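Local structure of PaxB (Photorhabdus luminescens, 6EK4) at residues K27-L32 and D292-T297; S151-E156 and Q280-I285; A161-D166 and I273-V278; K176-R181 and E259-I264. The protein probably serves as one component of a two-component alpha-helical pore-forming toxin related to YaxAB, which perforates target-cell membranes. All blocks are in the same frame, centred on the assembly; numbering follows the deposited sequence.

Contact 1: residues K27-L32 and D292-T297; sequences KNIWRL and DKERTT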
loop_
_atom_site.group_PDB
_atom_site.type_symbol
_atom_site.label_atom_id
_atom_site.label_comp_id
_atom_site.label_asym_id
_atom_site.label_seq_id
_atom_site.Cartn_x
_atom_site.Cartn_y
_atom_site.Cartn_z
ATOM N N LYS A 27 0.556 -8.736 8.112
ATOM C CA LYS A 27 0.665 -7.577 9.004
ATOM C C LYS A 27 0.496 -6.263 8.230
ATOM O O LYS A 27 -0.171 -5.341 8.700
ATOM C CB LYS A 27 2.019 -7.604 9.729
ATOM C CG LYS A 27 2.290 -6.445 10.679
ATOM C CD LYS A 27 1.351 -6.456 11.875
ATOM C CE LYS A 27 1.803 -5.468 12.939
ATOM N NZ LYS A 27 0.951 -5.530 14.159
ATOM N N ASN A 28 1.097 -6.193 7.045
ATOM C CA ASN A 28 1.016 -4.999 6.200
ATOM C C ASN A 28 -0.377 -4.769 5.619
ATOM O O ASN A 28 -0.790 -3.624 5.434
ATOM C CB ASN A 28 2.039 -5.074 5.057
ATOM C CG ASN A 28 3.475 -5.019 5.547
ATOM O OD1 ASN A 28 3.760 -4.517 6.636
ATOM N ND2 ASN A 28 4.391 -5.536 4.738
ATOM N N ILE A 29 -1.091 -5.854 5.323
ATOM C CA ILE A 29 -2.460 -5.757 4.815
ATOM C C ILE A 29 -3.389 -5.192 5.890
ATOM O O ILE A 29 -4.246 -4.360 5.594
ATOM C CB ILE A 29 -2.975 -7.118 4.290
ATOM C CG1 ILE A 29 -2.290 -7.455 2.960
ATOM C CG2 ILE A 29 -4.484 -7.092 4.085
ATOM C CD1 ILE A 29 -2.424 -8.903 2.536
ATOM N N TRP A 30 -3.211 -5.639 7.133
ATOM C CA TRP A 30 -3.984 -5.112 8.260
ATOM C C TRP A 30 -3.761 -3.611 8.428
ATOM O O TRP A 30 -4.717 -2.843 8.539
ATOM C CB TRP A 30 -3.605 -5.835 9.557
ATOM C CG TRP A 30 -4.377 -5.358 10.752
ATOM C CD1 TRP A 30 -4.017 -4.368 11.623
ATOM C CD2 TRP A 30 -5.645 -5.845 11.200
ATOM N NE1 TRP A 30 -4.984 -4.213 12.588
ATOM C CE2 TRP A 30 -5.993 -5.108 12.351
ATOM C CE3 TRP A 30 -6.522 -6.835 10.740
ATOM C CZ2 TRP A 30 -7.182 -5.330 13.050
ATOM C CZ3 TRP A 30 -7.702 -7.056 11.436
ATOM C CH2 TRP A 30 -8.019 -6.307 12.579
ATOM N N ARG A 31 -2.495 -3.207 8.449
ATOM C CA ARG A 31 -2.126 -1.802 8.615
ATOM C C ARG A 31 -2.686 -0.936 7.487
ATOM O O ARG A 31 -3.248 0.131 7.740
ATOM C CB ARG A 31 -0.600 -1.664 8.673
ATOM C CG ARG A 31 -0.099 -0.252 8.942
ATOM C CD ARG A 31 1.411 -0.216 9.139
ATOM N NE ARG A 31 2.130 -0.960 8.103
ATOM C CZ ARG A 31 2.320 -0.547 6.848
ATOM N NH1 ARG A 31 1.843 0.623 6.427
ATOM N NH2 ARG A 31 2.991 -1.319 6.000
ATOM N N LEU A 32 -2.531 -1.404 6.251
ATOM C CA LEU A 32 -3.000 -0.667 5.077
ATOM C C LEU A 32 -4.522 -0.622 4.973
ATOM O O LEU A 32 -5.081 0.393 4.572
ATOM C CB LEU A 32 -2.412 -1.268 3.796
ATOM C CG LEU A 32 -0.912 -1.038 3.592
ATOM C CD1 LEU A 32 -0.356 -1.998 2.554
ATOM C CD2 LEU A 32 -0.621 0.403 3.199
ATOM N N ASP A 292 -3.083 -5.527 -2.784
ATOM C CA ASP A 292 -3.051 -6.589 -3.791
ATOM C C ASP A 292 -1.645 -7.168 -3.950
ATOM O O ASP A 292 -1.487 -8.374 -4.150
ATOM C CB ASP A 292 -3.552 -6.081 -5.144
ATOM C CG ASP A 292 -3.807 -7.211 -6.129
ATOM O OD1 ASP A 292 -4.743 -8.006 -5.898
ATOM O OD2 ASP A 292 -3.071 -7.308 -7.134
ATOM N N LYS A 293 -0.631 -6.308 -3.864
ATOM C CA LYS A 293 0.763 -6.742 -3.976
ATOM C C LYS A 293 1.234 -7.492 -2.730
ATOM O O LYS A 293 2.036 -8.421 -2.831
ATOM C CB LYS A 293 1.680 -5.551 -4.267
ATOM C CG LYS A 293 1.495 -4.973 -5.663
ATOM C CD LYS A 293 2.348 -3.734 -5.884
ATOM C CE LYS A 293 2.074 -3.114 -7.245
ATOM N NZ LYS A 293 2.808 -1.834 -7.443
ATOM N N GLU A 294 0.741 -7.086 -1.561
ATOM C CA GLU A 294 1.012 -7.811 -0.317
ATOM C C GLU A 294 0.278 -9.155 -0.304
ATOM O O GLU A 294 0.799 -10.145 0.211
ATOM C CB GLU A 294 0.602 -6.982 0.904
ATOM C CG GLU A 294 1.392 -5.690 1.097
ATOM C CD GLU A 294 2.823 -5.904 1.558
ATOM O OE1 GLU A 294 3.219 -7.059 1.830
ATOM O OE2 GLU A 294 3.562 -4.900 1.649
ATOM N N ARG A 295 -0.928 -9.182 -0.870
ATOM C CA ARG A 295 -1.697 -10.422 -0.986
ATOM C C ARG A 295 -1.013 -11.413 -1.925
ATOM O O ARG A 295 -0.999 -12.613 -1.662
ATOM C CB ARG A 295 -3.118 -10.140 -1.480
ATOM C CG ARG A 295 -3.951 -11.399 -1.681
ATOM C CD ARG A 295 -5.412 -11.091 -1.945
ATOM N NE ARG A 295 -5.611 -10.376 -3.203
ATOM C CZ ARG A 295 -6.799 -10.139 -3.758
ATOM N NH1 ARG A 295 -7.918 -10.564 -3.176
ATOM N NH2 ARG A 295 -6.869 -9.477 -4.907
ATOM N N THR A 296 -0.464 -10.907 -3.026
ATOM C CA THR A 296 0.279 -11.738 -3.969
ATOM C C THR A 296 1.518 -12.342 -3.304
ATOM O O THR A 296 1.852 -13.501 -3.547
ATOM C CB THR A 296 0.700 -10.932 -5.216
ATOM O OG1 THR A 296 -0.466 -10.406 -5.861
ATOM C CG2 THR A 296 1.466 -11.805 -6.204
ATOM N N THR A 297 2.184 -11.556 -2.459
ATOM C CA THR A 297 3.395 -12.006 -1.770
ATOM C C THR A 297 3.115 -13.139 -0.780
ATOM O O THR A 297 3.855 -14.123 -0.744
ATOM C CB THR A 297 4.085 -10.841 -1.029
ATOM O OG1 THR A 297 4.520 -9.861 -1.978
ATOM C CG2 THR A 297 5.289 -11.329 -0.230
#
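Glu294 reaches from helix 247-321 to Asn28 and Ile29 of helix 19-35, and the way its chain folds sets the contact. Its CG points away from the carbonyl carbon and the chain then bends (chi2 -72°), so the carboxylate turns across the Asn28 side chain. The amide and carboxylate planes stand 70° apart. Asn28 ND2 lies near both oxygens, its N-H directed at OE1. It is 3.3 Å from Glu294 OE2 with a poor angle and 3.5 Å from Glu294 OE1 along a nearly straight path, and both bonds are weak. Asn28 OD1 is bonded within its own helix by Gln24 NE2, and Arg31 NH2 adds a weak bond.

Nearer the backbones, Ile29 and Glu294 run past each other in opposite senses, with Ile29 CG1 3.6 Å from Glu294 CB. The tip of Ile29 goes further and lays CD1 3.7 Å from the backbone N of Arg295. Arg295 itself turns away: its NH2 forms an in-plane salt bridge with Asp292 OD1, 2.8 Å long, while NH1 bonds the carbonyls of Val140 and Val143.

The two segments run nearly antiparallel, at 161°, in the helical bundle near the middle of the chain, where Ile29 also touches Ser51 and Ser54 of helix 42-73. Ile29 and the Glu294 methylenes supply apolar packing; the long amide-carboxylate bonds beside it are weak and probably add little directional hold.

Contact 2: residues S151-E156 and Q280-I285; sequences SSLKEE and QRIAGI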
loop_
_atom_site.group_PDB
_atom_site.type_symbol
_atom_site.label_atom_id
_atom_site.label_comp_id
_atom_site.label_asym_id
_atom_site.label_seq_id
_atom_site.Cartn_x
_atom_site.Cartn_y
_atom_site.Cartn_z
ATOM N N SER A 151 -8.420 2.697 -13.570
ATOM C CA SER A 151 -9.271 3.730 -14.157
ATOM C C SER A 151 -9.505 4.872 -13.170
ATOM O O SER A 151 -9.413 6.045 -13.537
ATOM C CB SER A 151 -10.613 3.130 -14.584
ATOM O OG SER A 151 -11.450 4.104 -15.182
ATOM N N SER A 152 -9.807 4.520 -11.921
ATOM C CA SER A 152 -10.034 5.509 -10.863
ATOM C C SER A 152 -8.774 6.311 -10.546
ATOM O O SER A 152 -8.840 7.525 -10.363
ATOM C CB SER A 152 -10.544 4.828 -9.590
ATOM O OG SER A 152 -11.825 4.264 -9.798
ATOM N N LEU A 153 -7.633 5.629 -10.482
ATOM C CA LEU A 153 -6.350 6.291 -10.238
ATOM C C LEU A 153 -6.027 7.298 -11.337
ATOM O O LEU A 153 -5.444 8.348 -11.067
ATOM C CB LEU A 153 -5.222 5.259 -10.132
ATOM C CG LEU A 153 -3.819 5.788 -9.817
ATOM C CD1 LEU A 153 -3.809 6.588 -8.522
ATOM C CD2 LEU A 153 -2.826 4.638 -9.744
ATOM N N LYS A 154 -6.405 6.972 -12.570
ATOM C CA LYS A 154 -6.207 7.874 -13.704
ATOM C C LYS A 154 -7.131 9.092 -13.608
ATOM O O LYS A 154 -6.726 10.207 -13.934
ATOM C CB LYS A 154 -6.446 7.137 -15.027
ATOM C CG LYS A 154 -5.785 7.795 -16.225
ATOM C CD LYS A 154 -6.255 7.178 -17.533
ATOM C CE LYS A 154 -5.423 7.672 -18.707
ATOM N NZ LYS A 154 -6.030 7.318 -20.021
ATOM N N GLU A 155 -8.364 8.869 -13.156
ATOM C CA GLU A 155 -9.354 9.940 -13.013
ATOM C C GLU A 155 -8.944 10.966 -11.957
ATOM O O GLU A 155 -9.024 12.174 -12.194
ATOM C CB GLU A 155 -10.727 9.351 -12.659
ATOM C CG GLU A 155 -11.836 10.382 -12.477
ATOM C CD GLU A 155 -13.174 9.760 -12.115
ATOM O OE1 GLU A 155 -13.454 8.625 -12.559
ATOM O OE2 GLU A 155 -13.953 10.412 -11.388
ATOM N N GLU A 156 -8.515 10.481 -10.796
ATOM C CA GLU A 156 -8.141 11.353 -9.682
ATOM C C GLU A 156 -6.866 12.140 -9.978
ATOM O O GLU A 156 -6.754 13.308 -9.602
ATOM C CB GLU A 156 -7.958 10.541 -8.395
ATOM C CG GLU A 156 -9.222 9.851 -7.895
ATOM C CD GLU A 156 -10.319 10.818 -7.481
ATOM O OE1 GLU A 156 -10.019 11.996 -7.187
ATOM O OE2 GLU A 156 -11.493 10.391 -7.443
ATOM N N GLN A 280 -5.757 12.602 -0.843
ATOM C CA GLN A 280 -6.112 11.565 0.124
ATOM C C GLN A 280 -6.685 10.335 -0.578
ATOM O O GLN A 280 -6.411 9.203 -0.175
ATOM C CB GLN A 280 -7.114 12.094 1.154
ATOM C CG GLN A 280 -7.511 11.061 2.198
ATOM C CD GLN A 280 -8.073 11.680 3.465
ATOM O OE1 GLN A 280 -8.833 12.647 3.415
ATOM N NE2 GLN A 280 -7.703 11.119 4.613
ATOM N N ARG A 281 -7.479 10.562 -1.622
ATOM C CA ARG A 281 -8.088 9.466 -2.378
ATOM C C ARG A 281 -7.080 8.736 -3.268
ATOM O O ARG A 281 -7.174 7.521 -3.439
ATOM C CB ARG A 281 -9.276 9.968 -3.208
ATOM C CG ARG A 281 -10.491 10.318 -2.363
ATOM C CD ARG A 281 -11.746 10.474 -3.205
ATOM N NE ARG A 281 -11.648 11.596 -4.134
ATOM C CZ ARG A 281 -11.767 12.880 -3.796
ATOM N NH1 ARG A 281 -11.989 13.242 -2.535
ATOM N NH2 ARG A 281 -11.659 13.814 -4.732
ATOM N N ILE A 282 -6.123 9.472 -3.827
ATOM C CA ILE A 282 -5.024 8.862 -4.581
ATOM C C ILE A 282 -4.163 8.009 -3.643
ATOM O O ILE A 282 -3.736 6.911 -4.009
ATOM C CB ILE A 282 -4.157 9.927 -5.294
ATOM C CG1 ILE A 282 -4.946 10.572 -6.440
ATOM C CG2 ILE A 282 -2.873 9.313 -5.845
ATOM C CD1 ILE A 282 -4.407 11.919 -6.877
ATOM N N ALA A 283 -3.920 8.519 -2.436
ATOM C CA ALA A 283 -3.185 7.778 -1.409
ATOM C C ALA A 283 -3.937 6.514 -0.996
ATOM O O ALA A 283 -3.325 5.474 -0.750
ATOM C CB ALA A 283 -2.933 8.661 -0.195
ATOM N N GLY A 284 -5.263 6.613 -0.921
ATOM C CA GLY A 284 -6.114 5.468 -0.615
ATOM C C GLY A 284 -6.084 4.409 -1.703
ATOM O O GLY A 284 -5.987 3.218 -1.412
ATOM N N ILE A 285 -6.171 4.847 -2.959
ATOM C CA ILE A 285 -6.100 3.937 -4.107
ATOM C C ILE A 285 -4.738 3.239 -4.177
ATOM O O ILE A 285 -4.665 2.060 -4.518
ATOM C CB ILE A 285 -6.403 4.671 -5.436
ATOM C CG1 ILE A 285 -7.883 5.063 -5.493
ATOM C CG2 ILE A 285 -6.067 3.797 -6.639
ATOM C CD1 ILE A 285 -8.218 6.072 -6.572
#
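Glu156 on helix 149-193 packs against Arg281, Ile282 and Ile285 of helix 247-321, in a long antiparallel helix pair, consistent with a coiled coil, whose segment axes lie 9.8 Å apart here. Starting at the backbone, Glu156 CB rests 3.6 Å from Ile282 CG1. The next carbon, CG, sits beside the end of Ile285, at 4.1 Å from its CD1. There the chain bends (chi2 -64°), which swings the carboxylate toward Arg281. Glu156 CD comes within 3.7 Å of Arg281 NE, and OE1 stands 3.5 Å from both Arg281 NE and NH2, at the guanidinium edge and near its plane. The other oxygen, OE2, also lies in that plane, beside NE. The two flat groups are turned 75° against each other, and the resulting salt bridge is long, with weak hydrogen bonds.

Arg159, further along helix 149-193, brings a second guanidinium close to Arg281, so the negative charge of Glu156 probably eases the meeting of like charges. One turn earlier, Ser152 offers its CB to Ile285 while its hydroxyl bonds the carbonyl of Arg148.

Leu153 completes the apolar layer, its side chain running roughly perpendicular to that of Ile282. Its CB meets Ile285 CG2 at 3.9 Å, and Leu153 CD1 reaches Ile282 CG2, also at 3.9 Å.

Contact 3: residues A161-D166 and I273-V278; sequences AEIQAD and IQLKGV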
loop_
_atom_site.group_PDB
_atom_site.type_symbol
_atom_site.label_atom_id
_atom_site.label_comp_id
_atom_site.label_asym_id
_atom_site.label_seq_id
_atom_site.Cartn_x
_atom_site.Cartn_y
_atom_site.Cartn_z
ATOM N N ALA A 161 -4.354 17.128 -11.555
ATOM C CA ALA A 161 -3.566 17.911 -12.506
ATOM C C ALA A 161 -4.212 19.261 -12.815
ATOM O O ALA A 161 -3.535 20.291 -12.799
ATOM C CB ALA A 161 -3.353 17.124 -13.792
ATOM N N GLU A 162 -5.516 19.252 -13.089
ATOM C CA GLU A 162 -6.242 20.486 -13.420
ATOM C C GLU A 162 -6.512 21.380 -12.201
ATOM O O GLU A 162 -6.631 22.596 -12.351
ATOM C CB GLU A 162 -7.542 20.196 -14.190
ATOM C CG GLU A 162 -8.554 19.296 -13.493
ATOM C CD GLU A 162 -9.748 18.961 -14.378
ATOM O OE1 GLU A 162 -10.006 19.703 -15.351
ATOM O OE2 GLU A 162 -10.433 17.953 -14.101
ATOM N N ILE A 163 -6.608 20.790 -11.009
ATOM C CA ILE A 163 -6.714 21.576 -9.772
ATOM C C ILE A 163 -5.389 22.287 -9.493
ATOM O O ILE A 163 -5.376 23.482 -9.193
ATOM C CB ILE A 163 -7.126 20.712 -8.557
ATOM C CG1 ILE A 163 -8.608 20.340 -8.656
ATOM C CG2 ILE A 163 -6.881 21.453 -7.245
ATOM C CD1 ILE A 163 -9.040 19.254 -7.693
ATOM N N GLN A 164 -4.284 21.550 -9.591
ATOM C CA GLN A 164 -2.949 22.135 -9.432
ATOM C C GLN A 164 -2.684 23.205 -10.491
ATOM O O GLN A 164 -2.050 24.222 -10.203
ATOM C CB GLN A 164 -1.864 21.053 -9.498
ATOM C CG GLN A 164 -1.746 20.219 -8.231
ATOM C CD GLN A 164 -0.631 19.187 -8.300
ATOM O OE1 GLN A 164 0.151 19.043 -7.359
ATOM N NE2 GLN A 164 -0.551 18.466 -9.416
ATOM N N ALA A 165 -3.174 22.968 -11.706
ATOM C CA ALA A 165 -3.052 23.929 -12.804
ATOM C C ALA A 165 -3.880 25.191 -12.553
ATOM O O ALA A 165 -3.451 26.296 -12.891
ATOM C CB ALA A 165 -3.464 23.284 -14.120
ATOM N N ASP A 166 -5.062 25.018 -11.964
ATOM C CA ASP A 166 -5.940 26.144 -11.638
ATOM C C ASP A 166 -5.318 27.009 -10.541
ATOM O O ASP A 166 -5.257 28.230 -10.671
ATOM C CB ASP A 166 -7.320 25.638 -11.199
ATOM C CG ASP A 166 -8.403 26.701 -11.305
ATOM O OD1 ASP A 166 -8.091 27.878 -11.589
ATOM O OD2 ASP A 166 -9.584 26.348 -11.105
ATOM N N ILE A 273 -8.781 22.916 -0.661
ATOM C CA ILE A 273 -9.610 21.921 0.021
ATOM C C ILE A 273 -9.830 20.716 -0.895
ATOM O O ILE A 273 -9.673 19.571 -0.467
ATOM C CB ILE A 273 -10.969 22.510 0.463
ATOM C CG1 ILE A 273 -10.759 23.533 1.583
ATOM C CG2 ILE A 273 -11.912 21.410 0.939
ATOM C CD1 ILE A 273 -11.909 24.502 1.757
ATOM N N GLN A 274 -10.188 20.979 -2.151
ATOM C CA GLN A 274 -10.365 19.920 -3.149
ATOM C C GLN A 274 -9.070 19.140 -3.393
ATOM O O GLN A 274 -9.108 17.936 -3.646
ATOM C CB GLN A 274 -10.861 20.500 -4.477
ATOM C CG GLN A 274 -12.261 21.089 -4.435
ATOM C CD GLN A 274 -12.646 21.753 -5.746
ATOM O OE1 GLN A 274 -12.807 21.085 -6.769
ATOM N NE2 GLN A 274 -12.796 23.073 -5.724
ATOM N N LEU A 275 -7.933 19.832 -3.314
ATOM C CA LEU A 275 -6.625 19.218 -3.543
ATOM C C LEU A 275 -6.269 18.204 -2.454
ATOM O O LEU A 275 -5.710 17.146 -2.746
ATOM C CB LEU A 275 -5.536 20.295 -3.636
ATOM C CG LEU A 275 -4.142 19.846 -4.085
ATOM C CD1 LEU A 275 -4.193 19.168 -5.447
ATOM C CD2 LEU A 275 -3.190 21.030 -4.114
ATOM N N LYS A 276 -6.586 18.529 -1.203
ATOM C CA LYS A 276 -6.432 17.574 -0.102
ATOM C C LYS A 276 -7.322 16.348 -0.312
ATOM O O LYS A 276 -6.939 15.232 0.036
ATOM C CB LYS A 276 -6.767 18.221 1.246
ATOM C CG LYS A 276 -5.710 19.182 1.765
ATOM C CD LYS A 276 -5.867 19.402 3.262
ATOM C CE LYS A 276 -5.003 20.547 3.763
ATOM N NZ LYS A 276 -4.993 20.617 5.251
ATOM N N GLY A 277 -8.507 16.569 -0.877
ATOM C CA GLY A 277 -9.450 15.493 -1.162
ATOM C C GLY A 277 -8.916 14.485 -2.162
ATOM O O GLY A 277 -8.910 13.283 -1.890
ATOM N N VAL A 278 -8.459 14.972 -3.315
ATOM C CA VAL A 278 -7.925 14.090 -4.360
ATOM C C VAL A 278 -6.638 13.396 -3.910
ATOM O O VAL A 278 -6.439 12.217 -4.197
ATOM C CB VAL A 278 -7.693 14.817 -5.714
ATOM C CG1 VAL A 278 -8.997 15.394 -6.245
ATOM C CG2 VAL A 278 -6.635 15.908 -5.603
#
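Ile163 and Leu275 face each other with their CA atoms 6.7 Å apart, where segments of helices 149-193 and 247-321, a long antiparallel pair, run at 154° and their axes pass 10.0 Å from one another. Ile163 does most of the touching, and its two branches part company. CG2 lies against the Leu275 side chain, 4.0 Å from both Leu275 CB and Leu275 CD1; the two chains lie alongside, heading opposite ways. CG1 carries the longer branch elsewhere, placing Ile163 CD1 3.9 Å from Gln274 CB and 4.1 Å from Val278 CG1. Ile163 thus packs against Gln274, Leu275 and Val278 together.

Leu275 has its CG turned opposite the backbone N (chi1 -171°), and this carries CD1 toward helix 149-193. There it also meets Gln164, which lies across it and offers CG at 3.9 Å from Leu275 CD1. The amide of Gln274 has other partners: OE1 takes a weak bond from Arg159, and NE2 gives a weak one to the carbonyl of Asp270. Val278 is further covered by Glu156, Arg159 and Lys160 of helix 149-193.

The closest contacts between 161-166 and 273-278 are all carbon to carbon, and the glutamines meet the partner most closely through methylenes. With no hydrogen bond found between the segments, cohesion here comes from van der Waals and hydrophobic packing.

Contact 4: residues K176-R181 and E259-I264; sequences KLVVDR and ERINQI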
loop_
_atom_site.group_PDB
_atom_site.type_symbol
_atom_site.label_atom_id
_atom_site.label_comp_id
_atom_site.label_asym_id
_atom_site.label_seq_id
_atom_site.Cartn_x
_atom_site.Cartn_y
_atom_site.Cartn_z
ATOM N N LYS A 176 -0.060 39.357 -10.340
ATOM C CA LYS A 176 -0.122 40.513 -11.235
ATOM C C LYS A 176 -0.992 41.621 -10.639
ATOM O O LYS A 176 -0.629 42.796 -10.680
ATOM C CB LYS A 176 -0.669 40.118 -12.611
ATOM C CG LYS A 176 -0.384 41.154 -13.694
ATOM C CD LYS A 176 -1.622 41.511 -14.504
ATOM C CE LYS A 176 -1.383 42.743 -15.365
ATOM N NZ LYS A 176 -2.653 43.320 -15.884
ATOM N N LEU A 177 -2.144 41.240 -10.096
ATOM C CA LEU A 177 -3.049 42.194 -9.449
ATOM C C LEU A 177 -2.441 42.819 -8.190
ATOM O O LEU A 177 -2.768 43.954 -7.848
ATOM C CB LEU A 177 -4.388 41.525 -9.109
ATOM C CG LEU A 177 -5.492 41.545 -10.175
ATOM C CD1 LEU A 177 -4.954 41.401 -11.593
ATOM C CD2 LEU A 177 -6.518 40.462 -9.877
ATOM N N VAL A 178 -1.565 42.081 -7.508
ATOM C CA VAL A 178 -0.903 42.584 -6.300
ATOM C C VAL A 178 0.043 43.743 -6.623
ATOM O O VAL A 178 0.071 44.735 -5.891
ATOM C CB VAL A 178 -0.150 41.463 -5.539
ATOM C CG1 VAL A 178 0.777 42.039 -4.472
ATOM C CG2 VAL A 178 -1.138 40.494 -4.901
ATOM N N VAL A 179 0.815 43.625 -7.705
ATOM C CA VAL A 179 1.703 44.723 -8.111
ATOM C C VAL A 179 0.898 45.892 -8.684
ATOM O O VAL A 179 1.189 47.045 -8.376
ATOM C CB VAL A 179 2.833 44.280 -9.083
ATOM C CG1 VAL A 179 3.667 43.172 -8.457
ATOM C CG2 VAL A 179 2.297 43.836 -10.438
ATOM N N ASP A 180 -0.126 45.591 -9.484
ATOM C CA ASP A 180 -1.023 46.621 -10.027
ATOM C C ASP A 180 -1.692 47.423 -8.910
ATOM O O ASP A 180 -1.889 48.633 -9.035
ATOM C CB ASP A 180 -2.096 45.992 -10.925
ATOM C CG ASP A 180 -1.531 45.448 -12.229
ATOM O OD1 ASP A 180 -0.293 45.349 -12.360
ATOM O OD2 ASP A 180 -2.335 45.111 -13.126
ATOM N N ARG A 181 -2.043 46.736 -7.826
ATOM C CA ARG A 181 -2.574 47.384 -6.629
ATOM C C ARG A 181 -1.496 48.223 -5.942
ATOM O O ARG A 181 -1.747 49.367 -5.564
ATOM C CB ARG A 181 -3.130 46.331 -5.659
ATOM C CG ARG A 181 -3.425 46.837 -4.255
ATOM C CD ARG A 181 -4.067 45.751 -3.409
ATOM N NE ARG A 181 -3.863 45.971 -1.977
ATOM C CZ ARG A 181 -2.740 45.693 -1.313
ATOM N NH1 ARG A 181 -1.683 45.178 -1.941
ATOM N NH2 ARG A 181 -2.669 45.934 -0.008
ATOM N N GLU A 259 -11.148 43.701 -4.319
ATOM C CA GLU A 259 -12.289 42.791 -4.439
ATOM C C GLU A 259 -11.944 41.556 -5.272
ATOM O O GLU A 259 -12.409 40.455 -4.970
ATOM C CB GLU A 259 -13.489 43.518 -5.057
ATOM C CG GLU A 259 -14.742 42.661 -5.197
ATOM C CD GLU A 259 -15.933 43.427 -5.747
ATOM O OE1 GLU A 259 -16.829 42.782 -6.332
ATOM O OE2 GLU A 259 -15.981 44.668 -5.600
ATOM N N ARG A 260 -11.137 41.743 -6.315
ATOM C CA ARG A 260 -10.766 40.645 -7.208
ATOM C C ARG A 260 -9.678 39.771 -6.582
ATOM O O ARG A 260 -9.703 38.549 -6.732
ATOM C CB ARG A 260 -10.312 41.177 -8.573
ATOM C CG ARG A 260 -10.800 40.338 -9.747
ATOM C CD ARG A 260 -10.345 40.889 -11.093
ATOM N NE ARG A 260 -10.745 42.282 -11.309
ATOM C CZ ARG A 260 -10.466 42.987 -12.405
ATOM N NH1 ARG A 260 -9.791 42.440 -13.414
ATOM N NH2 ARG A 260 -10.871 44.251 -12.499
ATOM N N ILE A 261 -8.730 40.396 -5.884
ATOM C CA ILE A 261 -7.677 39.664 -5.167
ATOM C C ILE A 261 -8.277 38.833 -4.033
ATOM O O ILE A 261 -7.903 37.674 -3.842
ATOM C CB ILE A 261 -6.591 40.614 -4.612
ATOM C CG1 ILE A 261 -5.770 41.201 -5.765
ATOM C CG2 ILE A 261 -5.662 39.885 -3.646
ATOM C CD1 ILE A 261 -4.857 42.338 -5.360
ATOM N N ASN A 262 -9.200 39.433 -3.284
ATOM C CA ASN A 262 -9.924 38.724 -2.230
ATOM C C ASN A 262 -10.723 37.546 -2.783
ATOM O O ASN A 262 -10.785 36.488 -2.159
ATOM C CB ASN A 262 -10.856 39.682 -1.482
ATOM C CG ASN A 262 -11.661 38.989 -0.396
ATOM O OD1 ASN A 262 -11.109 38.265 0.435
ATOM N ND2 ASN A 262 -12.973 39.207 -0.399
ATOM N N GLN A 263 -11.326 37.737 -3.954
ATOM C CA GLN A 263 -12.079 36.675 -4.621
ATOM C C GLN A 263 -11.168 35.526 -5.063
ATOM O O GLN A 263 -11.560 34.361 -4.986
ATOM C CB GLN A 263 -12.846 37.238 -5.825
ATOM C CG GLN A 263 -13.758 36.239 -6.528
ATOM C CD GLN A 263 -14.809 35.648 -5.607
ATOM O OE1 GLN A 263 -15.671 36.360 -5.089
ATOM N NE2 GLN A 263 -14.745 34.337 -5.402
ATOM N N ILE A 264 -9.963 35.856 -5.522
ATOM C CA ILE A 264 -8.987 34.841 -5.931
ATOM C C ILE A 264 -8.467 34.058 -4.720
ATOM O O ILE A 264 -8.273 32.842 -4.802
ATOM C CB ILE A 264 -7.815 35.469 -6.725
ATOM C CG1 ILE A 264 -8.306 35.942 -8.096
ATOM C CG2 ILE A 264 -6.676 34.472 -6.910
ATOM C CD1 ILE A 264 -7.379 36.924 -8.783
#
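Arg181 and Arg260 meet the opposite segment through the CD methylene behind each flat guanidinium, Arg181 on Ile261 and Arg260 on Leu177. They belong to the long antiparallel pair of helices 149-193 and 247-321, probably a coiled coil, whose segments run at 153° here. Arg181 CD meets Ile261 CD1 at 4.0 Å, while its NE goes on to a salt bridge with Asp258 OD1. Arg260 lays its CD against Leu177 CD2, also 4.0 Å away.

Between the arginines, Leu177 and Ile261 form the centre. Leu177 CB packs on Ile261 CG1 at 3.6 Å, and the CD2 methyl of Leu177 stretches on to Ile264 CD1, 3.8 Å away, where the two side chains meet at a slant. Ile264 also touches Gln170 and Lys174 on the partner helix.

Ile261 turns CG1 opposite its carbonyl carbon (chi1 -70°), which directs the longer branch toward helix 149-193. Val178 lies beside that branch, its CG2 4.2 Å from Ile261 CD1, and the same terminal methyl of Ile261 ends 3.6 Å from the backbone O of Leu177.

How the contacts relate
All four contacts use helix 247-321, and contacts 2, 3 and 4 pair it with helix 149-193, whereas contact 1 pairs it with helix 19-35. Along the chain the first segments come in the order 27-32, 151-156, 161-166 and 176-181, and their partners follow in reverse, so each contact is enclosed by the preceding one. Centres lie about 18 Å apart between contacts 1 and 2, about 12 Å between 2 and 3 and about 21 Å between 3 and 4. Only contacts 2 and 3 touch, through Glu156 and Val278. Helix 247-321 thus runs from near the middle of the elongated chain out along its paired helix, a layout consistent with a rod-like toxin component.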